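Long-range contacts in computational Design of Enzyme (Synthetic construct, PDB 3TP4), which is a computationally engineered protein with a glycosyl hydrolase family 26-like barrel, probably designed to carry an activated serine catalytic triad: residues H36-T46 against G51-V59; W69-P80 against R87-I98. All coordinates share one frame; numbering follows the deposited sequence.

Interaction 1: H36-T46 against G51-V59; sequences HHGTTSSGLTT and GTTSDVKNV
In the beta-alpha-beta unit of a TIM-barrel domain, Thr39 on the loop leaving strand 32-37 meets Ser54, the N-cap of helix 55-60. Thr39 OG1 and Ser54 OG are hydrogen-bonded at 2.7 Å. Ser54 OG, swung anti to its own N (chi1 169°), also accepts from Val56 N, the capping bond. Behind it, His36 ND1 shares a hydrogen bond with Thr39 OG1, which lies in the imidazole plane at the ring edge, while Val56 CG2 packs obliquely against the same ring, 3.4 Å from His36 ND1. Water 1 joins the loop to the helix start: it donates to Thr39 O and Ser42 O and accepts from Asp55 N. Thr40 packs on Gly51, and water 2 accepts from Thr40 OG1 and donates to Gly51 O.

Farther along, the Asp55 carboxylate binds the loop at Leu44 and Thr45. Leu44 N donates almost straight (175°) to the syn lone pair of Asp55 OD2 at 2.7 Å, an oxygen that also accepts from Asn324 ND2. Asp55 OD1 takes two bonds from one face of the carboxylate: Thr45 N on the syn side, tilted from the plane, and Thr45 OG1 from above it. These bonds restrain the carboxylate's rotation. Thr46 CG2 packs beside them, 3.6 Å from Ser54 N. One turn on, Asn58 ND2 donates to Thr45 OG1 at 2.7 Å, with that oxygen only 10° from the Asn58 amide plane.

Interaction 2: W69-P80 against R87-I98; sequences WSTSIIEGNQRP and RDENIALFADYI
Phe94 of helix 87-104 fills the apolar centre, its ring wedged among Trp69, Ile73 and Ile74. Ile73 CD1 sits over one face, 3.9 Å from the Phe94 ring centroid and 9° off the normal, a CH-pi contact. Ile74 CG1 comes in at the ring edge, near its plane. With CG anti to the backbone N (chi1 -159°), the Phe94 ring reaches toward strand 66-70 and turns its edge to the indole: the offset edge-to-face pair has planes at 68° and a centroid separation of 5.5 Å from the five-membered ring of Trp69. Phe94 CE1 also presses on Trp69 CB at 3.5 Å.

One helical turn on, Tyr97 receives a second CH-pi contact. Pro80, which follows a cis peptide bond, lays CG over the centre of the phenol ring, 3.7 Å from the Tyr97 centroid, while Trp69 CH2 lies at the edge of that ring. Ile98 CG1 approaches the indole obliquely near NE1, whose hydrogen bond goes to Asn108.

At the other end of the helical face, Ile74 CG1 meets Ile91 CG1 at 3.8 Å, and polar groups begin. Asn90 ND2 gives a weak hydrogen bond of 3.4 Å to Ile74 O, and its OD1 accepts from Leu82 N. The extended Arg87 side chain crosses Ile74; its NH1 lies 3.6 Å from Ile74 CG2 and also forms a salt bridge with Asp150.

The contact packs helix 87-104 against the end of strand 66-70 and the loop after it, within the beta-alpha-beta unit completed by strand 107-113. Val110 of that strand and Leu154 of helix 141-157 also touch Phe94.

How the interactions relate
Both interactions join a strand end and its following loop to the next helix, in successive beta-alpha-beta units of one parallel barrel, with strands 32-37 and 66-70 as neighbours. Interaction 1 is partly buried and largely polar, built on hydroxyls, a carboxylate and waters around and just before a helix N-terminus. Interaction 2 is buried and mainly aromatic and aliphatic, with polar groups toward one end. Their centres are 16 Å apart, yet they touch: His37 NE2 lies 2.7 Å from Ser70 OG, a probable hydrogen bond. With Glu320 bonded to His37 ND1, this is consistent with the designed serine triad, spread over the ends of strands 32-37, 66-70 and 318-321.

Interaction 1: H36-T46 against G51-V59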
loop_
_atom_site.group_PDB
_atom_site.type_symbol
_atom_site.label_atom_id
_atom_site.label_comp_id
_atom_site.label_asym_id
_atom_site.label_seq_id
_atom_site.Cartn_x
_atom_site.Cartn_y
_atom_site.Cartn_z
ATOM N N HIS A 36 -0.487 -12.270 -8.493
ATOM C CA HIS A 36 0.789 -12.948 -8.341
ATOM C C HIS A 36 1.916 -11.940 -8.516
ATOM O O HIS A 36 1.887 -11.116 -9.435
ATOM C CB HIS A 36 0.919 -14.079 -9.366
ATOM C CG HIS A 36 2.139 -14.933 -9.184
ATOM N ND1 HIS A 36 2.866 -15.424 -10.247
ATOM C CD2 HIS A 36 2.745 -15.399 -8.066
ATOM C CE1 HIS A 36 3.877 -16.144 -9.793
ATOM N NE2 HIS A 36 3.826 -16.147 -8.474
ATOM N N HIS A 37 2.892 -12.012 -7.619
ATOM C CA HIS A 37 4.010 -11.065 -7.583
ATOM C C HIS A 37 5.083 -11.427 -8.609
ATOM O O HIS A 37 5.515 -12.586 -8.689
ATOM C CB HIS A 37 4.613 -11.034 -6.179
ATOM C CG HIS A 37 5.316 -9.753 -5.852
ATOM N ND1 HIS A 37 4.643 -8.605 -5.490
ATOM C CD2 HIS A 37 6.632 -9.437 -5.837
ATOM C CE1 HIS A 37 5.514 -7.637 -5.267
ATOM N NE2 HIS A 37 6.730 -8.116 -5.468
ATOM N N GLY A 38 5.492 -10.436 -9.398
ATOM C CA GLY A 38 6.509 -10.617 -10.421
ATOM C C GLY A 38 6.133 -11.739 -11.365
ATOM O O GLY A 38 6.954 -12.599 -11.696
ATOM N N THR A 39 4.882 -11.736 -11.807
ATOM C CA THR A 39 4.328 -12.937 -12.415
ATOM C C THR A 39 4.897 -13.206 -13.803
ATOM O O THR A 39 4.984 -14.357 -14.217
ATOM C CB THR A 39 2.787 -12.927 -12.439
ATOM O OG1 THR A 39 2.311 -14.251 -12.707
ATOM C CG2 THR A 39 2.257 -11.968 -13.500
ATOM N N THR A 40 5.280 -12.142 -14.508
ATOM C CA THR A 40 5.897 -12.271 -15.823
ATOM C C THR A 40 7.401 -11.995 -15.792
ATOM O O THR A 40 8.035 -11.907 -16.841
ATOM C CB THR A 40 5.252 -11.343 -16.885
ATOM O OG1 THR A 40 5.318 -9.978 -16.450
ATOM C CG2 THR A 40 3.797 -11.727 -17.154
ATOM N N SER A 41 7.966 -11.876 -14.595
ATOM C CA SER A 41 9.376 -11.524 -14.448
ATOM C C SER A 41 10.189 -12.622 -13.760
ATOM O O SER A 41 11.399 -12.713 -13.948
ATOM C CB SER A 41 9.524 -10.187 -13.702
ATOM O OG SER A 41 8.859 -10.216 -12.444
ATOM N N SER A 42 9.519 -13.453 -12.965
ATOM C CA SER A 42 10.150 -14.610 -12.328
ATOM C C SER A 42 9.272 -15.837 -12.547
ATOM O O SER A 42 8.097 -15.811 -12.207
ATOM C CB SER A 42 10.311 -14.379 -10.826
ATOM O OG SER A 42 10.963 -13.149 -10.566
ATOM N N GLY A 43 9.832 -16.899 -13.126
ATOM C CA GLY A 43 9.079 -18.121 -13.367
ATOM C C GLY A 43 9.945 -19.370 -13.345
ATOM O O GLY A 43 11.131 -19.315 -13.673
ATOM N N LEU A 44 9.356 -20.497 -12.958
ATOM C CA LEU A 44 10.061 -21.777 -12.986
ATOM C C LEU A 44 9.751 -22.550 -14.255
ATOM O O LEU A 44 10.443 -23.508 -14.578
ATOM C CB LEU A 44 9.701 -22.650 -11.783
ATOM C CG LEU A 44 9.570 -21.986 -10.415
ATOM C CD1 LEU A 44 9.714 -23.039 -9.336
ATOM C CD2 LEU A 44 10.610 -20.908 -10.243
ATOM N N THR A 45 8.708 -22.152 -14.975
ATOM C CA THR A 45 8.313 -22.899 -16.169
ATOM C C THR A 45 8.459 -22.057 -17.424
ATOM O O THR A 45 8.174 -22.521 -18.523
ATOM C CB THR A 45 6.842 -23.371 -16.103
ATOM O OG1 THR A 45 5.971 -22.246 -16.275
ATOM C CG2 THR A 45 6.547 -24.042 -14.788
ATOM N N THR A 46 8.895 -20.813 -17.257
ATOM C CA THR A 46 8.910 -19.854 -18.359
ATOM C C THR A 46 10.238 -19.807 -19.100
ATOM O O THR A 46 10.306 -19.319 -20.228
ATOM C CB THR A 46 8.661 -18.438 -17.841
ATOM O OG1 THR A 46 9.579 -18.176 -16.774
ATOM C CG2 THR A 46 7.223 -18.301 -17.321
ATOM N N GLY A 51 8.431 -10.430 -19.662
ATOM C CA GLY A 51 7.218 -9.725 -19.292
ATOM C C GLY A 51 5.979 -10.157 -20.050
ATOM O O GLY A 51 4.934 -9.501 -19.947
ATOM N N THR A 52 6.082 -11.248 -20.815
ATOM C CA THR A 52 4.934 -11.746 -21.571
ATOM C C THR A 52 4.506 -13.173 -21.201
ATOM O O THR A 52 3.500 -13.664 -21.713
ATOM C CB THR A 52 5.179 -11.688 -23.099
ATOM O OG1 THR A 52 6.113 -12.711 -23.473
ATOM C CG2 THR A 52 5.716 -10.299 -23.509
ATOM N N THR A 53 5.257 -13.836 -20.326
ATOM C CA THR A 53 4.914 -15.201 -19.940
ATOM C C THR A 53 4.921 -15.356 -18.426
ATOM O O THR A 53 5.569 -14.577 -17.734
ATOM C CB THR A 53 5.881 -16.230 -20.556
ATOM O OG1 THR A 53 7.216 -15.962 -20.096
ATOM C CG2 THR A 53 5.832 -16.169 -22.089
ATOM N N SER A 54 4.219 -16.376 -17.927
ATOM C CA SER A 54 3.998 -16.560 -16.488
ATOM C C SER A 54 3.738 -18.023 -16.116
ATOM O O SER A 54 3.052 -18.734 -16.848
ATOM C CB SER A 54 2.796 -15.719 -16.056
ATOM O OG SER A 54 2.385 -16.037 -14.737
ATOM N N ASP A 55 4.265 -18.471 -14.979
ATOM C CA ASP A 55 3.920 -19.792 -14.456
ATOM C C ASP A 55 2.409 -19.932 -14.265
ATOM O O ASP A 55 1.862 -21.025 -14.366
ATOM C CB ASP A 55 4.575 -20.048 -13.099
ATOM C CG ASP A 55 6.071 -20.284 -13.202
ATOM O OD1 ASP A 55 6.567 -20.461 -14.328
ATOM O OD2 ASP A 55 6.741 -20.294 -12.151
ATOM N N VAL A 56 1.749 -18.826 -13.947
ATOM C CA VAL A 56 0.313 -18.848 -13.715
ATOM C C VAL A 56 -0.420 -19.180 -15.006
ATOM O O VAL A 56 -1.342 -19.983 -15.015
ATOM C CB VAL A 56 -0.204 -17.509 -13.176
ATOM C CG1 VAL A 56 -1.727 -17.550 -13.069
ATOM C CG2 VAL A 56 0.413 -17.215 -11.827
ATOM N N LYS A 57 -0.004 -18.545 -16.093
ATOM C CA LYS A 57 -0.556 -18.849 -17.404
ATOM C C LYS A 57 -0.277 -20.308 -17.776
ATOM O O LYS A 57 -1.170 -21.012 -18.247
ATOM C CB LYS A 57 0.020 -17.876 -18.445
ATOM C CG LYS A 57 -0.229 -18.242 -19.907
ATOM C CD LYS A 57 -1.715 -18.203 -20.265
ATOM C CE LYS A 57 -1.930 -18.535 -21.737
ATOM N NZ LYS A 57 -3.372 -18.476 -22.133
ATOM N N ASN A 58 0.948 -20.776 -17.548
ATOM C CA ASN A 58 1.292 -22.151 -17.932
ATOM C C ASN A 58 0.543 -23.203 -17.124
ATOM O O ASN A 58 0.168 -24.244 -17.656
ATOM C CB ASN A 58 2.803 -22.405 -17.872
ATOM C CG ASN A 58 3.579 -21.547 -18.866
ATOM O OD1 ASN A 58 3.008 -21.002 -19.807
ATOM N ND2 ASN A 58 4.880 -21.417 -18.650
ATOM N N VAL A 59 0.323 -22.941 -15.839
ATOM C CA VAL A 59 -0.349 -23.935 -15.002
ATOM C C VAL A 59 -1.879 -23.860 -15.045
ATOM O O VAL A 59 -2.538 -24.882 -14.923
ATOM C CB VAL A 59 0.129 -23.886 -13.535
ATOM C CG1 VAL A 59 1.639 -24.054 -13.472
ATOM C CG2 VAL A 59 -0.284 -22.600 -12.889
HETATM O O HOH W 1 5.566 -16.700 -13.083
HETATM O O HOH W 2 4.045 -8.116 -17.586
HETATM O O HOH W 3 7.971 -13.484 -19.270
#

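Interaction 2: W69-P80 against R87-I98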
loop_
_atom_site.group_PDB
_atom_site.type_symbol
_atom_site.label_atom_id
_atom_site.label_comp_id
_atom_site.label_asym_id
_atom_site.label_seq_id
_atom_site.Cartn_x
_atom_site.Cartn_y
_atom_site.Cartn_z
ATOM N N TRP A 69 4.196 -6.087 -8.147
ATOM C CA TRP A 69 5.591 -5.711 -8.371
ATOM C C TRP A 69 6.145 -4.972 -7.153
ATOM O O TRP A 69 5.392 -4.348 -6.410
ATOM C CB TRP A 69 5.701 -4.748 -9.537
ATOM C CG TRP A 69 4.931 -5.081 -10.729
ATOM C CD1 TRP A 69 3.765 -4.511 -11.130
ATOM C CD2 TRP A 69 5.289 -6.026 -11.737
ATOM N NE1 TRP A 69 3.362 -5.052 -12.320
ATOM C CE2 TRP A 69 4.284 -5.984 -12.717
ATOM C CE3 TRP A 69 6.362 -6.909 -11.900
ATOM C CZ2 TRP A 69 4.311 -6.800 -13.851
ATOM C CZ3 TRP A 69 6.391 -7.717 -13.027
ATOM C CH2 TRP A 69 5.372 -7.661 -13.984
ATOM N N SER A 70 7.460 -5.026 -6.957
ATOM C CA SER A 70 8.093 -4.273 -5.867
ATOM C C SER A 70 8.875 -3.089 -6.428
ATOM O O SER A 70 9.427 -3.186 -7.516
ATOM C CB SER A 70 9.046 -5.170 -5.077
ATOM O OG SER A 70 8.342 -6.216 -4.433
ATOM N N THR A 71 8.928 -1.976 -5.693
ATOM C CA THR A 71 9.732 -0.835 -6.139
ATOM C C THR A 71 11.211 -1.204 -6.172
ATOM O O THR A 71 12.021 -0.530 -6.797
ATOM C CB THR A 71 9.542 0.389 -5.248
ATOM O OG1 THR A 71 9.856 0.045 -3.893
ATOM C CG2 THR A 71 8.105 0.896 -5.344
ATOM N N SER A 72 11.536 -2.292 -5.485
ATOM C CA SER A 72 12.844 -2.937 -5.542
ATOM C C SER A 72 13.397 -3.067 -6.972
ATOM O O SER A 72 14.608 -3.104 -7.184
ATOM C CB SER A 72 12.717 -4.325 -4.921
ATOM O OG SER A 72 13.960 -4.770 -4.424
ATOM N N ILE A 73 12.504 -3.154 -7.948
ATOM C CA ILE A 73 12.902 -3.269 -9.346
ATOM C C ILE A 73 13.709 -2.063 -9.813
ATOM O O ILE A 73 14.573 -2.181 -10.686
ATOM C CB ILE A 73 11.677 -3.396 -10.250
ATOM C CG1 ILE A 73 10.996 -4.754 -10.039
ATOM C CG2 ILE A 73 12.052 -3.211 -11.708
ATOM C CD1 ILE A 73 9.636 -4.806 -10.632
ATOM N N ILE A 74 13.407 -0.899 -9.252
ATOM C CA ILE A 74 14.101 0.328 -9.631
ATOM C C ILE A 74 15.555 0.279 -9.164
ATOM O O ILE A 74 16.447 0.823 -9.812
ATOM C CB ILE A 74 13.410 1.562 -9.027
ATOM C CG1 ILE A 74 12.047 1.781 -9.684
ATOM C CG2 ILE A 74 14.291 2.806 -9.170
ATOM C CD1 ILE A 74 11.115 2.660 -8.853
ATOM N N GLU A 75 15.776 -0.381 -8.033
ATOM C CA GLU A 75 17.103 -0.496 -7.451
ATOM C C GLU A 75 17.908 -1.565 -8.181
ATOM O O GLU A 75 19.105 -1.716 -7.949
ATOM C CB GLU A 75 16.989 -0.867 -5.973
ATOM C CG GLU A 75 15.972 -0.041 -5.197
ATOM C CD GLU A 75 15.448 -0.768 -3.967
ATOM O OE1 GLU A 75 15.748 -1.973 -3.815
ATOM O OE2 GLU A 75 14.733 -0.139 -3.156
ATOM N N GLY A 76 17.240 -2.310 -9.055
ATOM C CA GLY A 76 17.872 -3.403 -9.767
ATOM C C GLY A 76 18.035 -4.621 -8.879
ATOM O O GLY A 76 18.842 -5.503 -9.171
ATOM N N ASN A 77 17.269 -4.670 -7.788
ATOM C CA ASN A 77 17.347 -5.780 -6.839
ATOM C C ASN A 77 16.257 -6.832 -7.078
ATOM O O ASN A 77 16.053 -7.737 -6.262
ATOM C CB ASN A 77 17.271 -5.270 -5.397
ATOM C CG ASN A 77 18.377 -4.281 -5.063
ATOM O OD1 ASN A 77 19.374 -4.184 -5.774
ATOM N ND2 ASN A 77 18.205 -3.546 -3.968
ATOM N N GLN A 78 15.563 -6.704 -8.203
ATOM C CA GLN A 78 14.484 -7.616 -8.546
ATOM C C GLN A 78 14.227 -7.471 -10.036
ATOM O O GLN A 78 14.163 -6.359 -10.558
ATOM C CB GLN A 78 13.226 -7.282 -7.735
ATOM C CG GLN A 78 12.423 -8.490 -7.287
ATOM C CD GLN A 78 11.531 -8.182 -6.087
ATOM O OE1 GLN A 78 10.312 -8.395 -6.121
ATOM N NE2 GLN A 78 12.142 -7.686 -5.014
ATOM N N ARG A 79 14.123 -8.596 -10.735
ATOM C CA ARG A 79 13.851 -8.557 -12.164
ATOM C C ARG A 79 12.506 -7.874 -12.391
ATOM O O ARG A 79 11.615 -7.962 -11.550
ATOM C CB ARG A 79 13.839 -9.977 -12.733
ATOM C CG ARG A 79 15.128 -10.758 -12.483
ATOM C CD ARG A 79 15.053 -12.165 -13.073
ATOM N NE ARG A 79 14.161 -13.039 -12.312
ATOM C CZ ARG A 79 14.562 -13.862 -11.345
ATOM N NH1 ARG A 79 15.847 -13.933 -11.018
ATOM N NH2 ARG A 79 13.680 -14.618 -10.704
ATOM N N PRO A 80 12.340 -7.202 -13.533
ATOM C CA PRO A 80 13.259 -7.113 -14.670
ATOM C C PRO A 80 14.336 -6.062 -14.443
ATOM O O PRO A 80 15.011 -5.665 -15.395
ATOM C CB PRO A 80 12.345 -6.657 -15.803
ATOM C CG PRO A 80 11.340 -5.779 -15.109
ATOM C CD PRO A 80 11.105 -6.434 -13.767
ATOM N N ARG A 87 19.045 3.737 -12.970
ATOM C CA ARG A 87 17.712 3.730 -12.391
ATOM C C ARG A 87 16.672 4.082 -13.458
ATOM O O ARG A 87 15.575 3.518 -13.474
ATOM C CB ARG A 87 17.630 4.671 -11.183
ATOM C CG ARG A 87 17.956 3.984 -9.859
ATOM C CD ARG A 87 17.955 4.956 -8.681
ATOM N NE ARG A 87 18.159 4.271 -7.405
ATOM C CZ ARG A 87 17.234 4.161 -6.454
ATOM N NH1 ARG A 87 16.031 4.705 -6.616
ATOM N NH2 ARG A 87 17.514 3.513 -5.330
ATOM N N ASP A 88 17.034 4.987 -14.365
ATOM C CA ASP A 88 16.120 5.417 -15.420
ATOM C C ASP A 88 15.718 4.290 -16.374
ATOM O O ASP A 88 14.615 4.304 -16.926
ATOM C CB ASP A 88 16.713 6.579 -16.217
ATOM C CG ASP A 88 16.731 7.870 -15.431
ATOM O OD1 ASP A 88 17.805 8.225 -14.898
ATOM O OD2 ASP A 88 15.668 8.524 -15.343
ATOM N N GLU A 89 16.606 3.323 -16.579
ATOM C CA GLU A 89 16.301 2.238 -17.506
ATOM C C GLU A 89 15.629 1.066 -16.799
ATOM O O GLU A 89 14.791 0.379 -17.385
ATOM C CB GLU A 89 17.534 1.802 -18.305
ATOM C CG GLU A 89 18.742 1.391 -17.483
ATOM C CD GLU A 89 20.015 1.357 -18.321
ATOM O OE1 GLU A 89 20.032 1.987 -19.401
ATOM O OE2 GLU A 89 20.993 0.698 -17.905
ATOM N N ASN A 90 15.996 0.846 -15.541
ATOM C CA ASN A 90 15.230 -0.059 -14.696
ATOM C C ASN A 90 13.781 0.423 -14.608
ATOM O O ASN A 90 12.849 -0.384 -14.603
ATOM C CB ASN A 90 15.851 -0.187 -13.306
ATOM C CG ASN A 90 16.935 -1.248 -13.248
ATOM O OD1 ASN A 90 17.075 -2.059 -14.163
ATOM N ND2 ASN A 90 17.694 -1.261 -12.159
ATOM N N ILE A 91 13.600 1.741 -14.569
ATOM C CA ILE A 91 12.269 2.342 -14.530
ATOM C C ILE A 91 11.525 2.163 -15.849
ATOM O O ILE A 91 10.305 1.952 -15.862
ATOM C CB ILE A 91 12.324 3.845 -14.171
ATOM C CG1 ILE A 91 12.629 4.035 -12.685
ATOM C CG2 ILE A 91 11.014 4.542 -14.529
ATOM C CD1 ILE A 91 12.781 5.494 -12.292
ATOM N N ALA A 92 12.255 2.240 -16.959
ATOM C CA ALA A 92 11.648 2.038 -18.271
ATOM C C ALA A 92 11.209 0.585 -18.455
ATOM O O ALA A 92 10.167 0.315 -19.054
ATOM C CB ALA A 92 12.606 2.457 -19.386
ATOM N N LEU A 93 12.015 -0.340 -17.943
ATOM C CA LEU A 93 11.680 -1.759 -17.948
ATOM C C LEU A 93 10.435 -2.025 -17.079
ATOM O O LEU A 93 9.490 -2.689 -17.510
ATOM C CB LEU A 93 12.860 -2.574 -17.422
ATOM C CG LEU A 93 14.072 -2.722 -18.350
ATOM C CD1 LEU A 93 15.233 -3.357 -17.608
ATOM C CD2 LEU A 93 13.713 -3.544 -19.581
ATOM N N PHE A 94 10.465 -1.504 -15.855
ATOM C CA PHE A 94 9.346 -1.598 -14.917
ATOM C C PHE A 94 8.098 -1.150 -15.660
ATOM O O PHE A 94 7.107 -1.880 -15.741
ATOM C CB PHE A 94 9.624 -0.694 -13.712
ATOM C CG PHE A 94 8.835 -1.039 -12.473
ATOM C CD1 PHE A 94 7.664 -1.782 -12.545
ATOM C CD2 PHE A 94 9.268 -0.604 -11.228
ATOM C CE1 PHE A 94 6.934 -2.091 -11.388
ATOM C CE2 PHE A 94 8.545 -0.903 -10.065
ATOM C CZ PHE A 94 7.380 -1.646 -10.149
ATOM N N ALA A 95 8.171 0.039 -16.251
ATOM C CA ALA A 95 7.047 0.601 -16.986
ATOM C C ALA A 95 6.613 -0.289 -18.136
ATOM O O ALA A 95 5.423 -0.389 -18.433
ATOM C CB ALA A 95 7.383 1.999 -17.501
ATOM N N ASP A 96 7.582 -0.910 -18.802
ATOM C CA ASP A 96 7.282 -1.785 -19.931
ATOM C C ASP A 96 6.472 -3.011 -19.484
ATOM O O ASP A 96 5.495 -3.397 -20.127
ATOM C CB ASP A 96 8.576 -2.235 -20.612
ATOM C CG ASP A 96 8.325 -3.171 -21.786
ATOM O OD1 ASP A 96 7.589 -2.776 -22.713
ATOM O OD2 ASP A 96 8.849 -4.307 -21.767
ATOM N N TYR A 97 6.889 -3.612 -18.380
ATOM C CA TYR A 97 6.197 -4.778 -17.840
ATOM C C TYR A 97 4.799 -4.426 -17.330
ATOM O O TYR A 97 3.887 -5.252 -17.403
ATOM C CB TYR A 97 7.029 -5.411 -16.730
ATOM C CG TYR A 97 8.113 -6.345 -17.227
ATOM C CD1 TYR A 97 8.843 -6.055 -18.379
ATOM C CD2 TYR A 97 8.415 -7.512 -16.537
ATOM C CE1 TYR A 97 9.840 -6.909 -18.825
ATOM C CE2 TYR A 97 9.398 -8.368 -16.974
ATOM C CZ TYR A 97 10.110 -8.064 -18.118
ATOM O OH TYR A 97 11.090 -8.930 -18.540
ATOM N N ILE A 98 4.633 -3.208 -16.817
ATOM C CA ILE A 98 3.321 -2.727 -16.376
ATOM C C ILE A 98 2.419 -2.534 -17.585
ATOM O O ILE A 98 1.231 -2.866 -17.554
ATOM C CB ILE A 98 3.427 -1.390 -15.585
ATOM C CG1 ILE A 98 3.878 -1.651 -14.146
ATOM C CG2 ILE A 98 2.092 -0.642 -15.584
ATOM C CD1 ILE A 98 4.254 -0.384 -13.373
#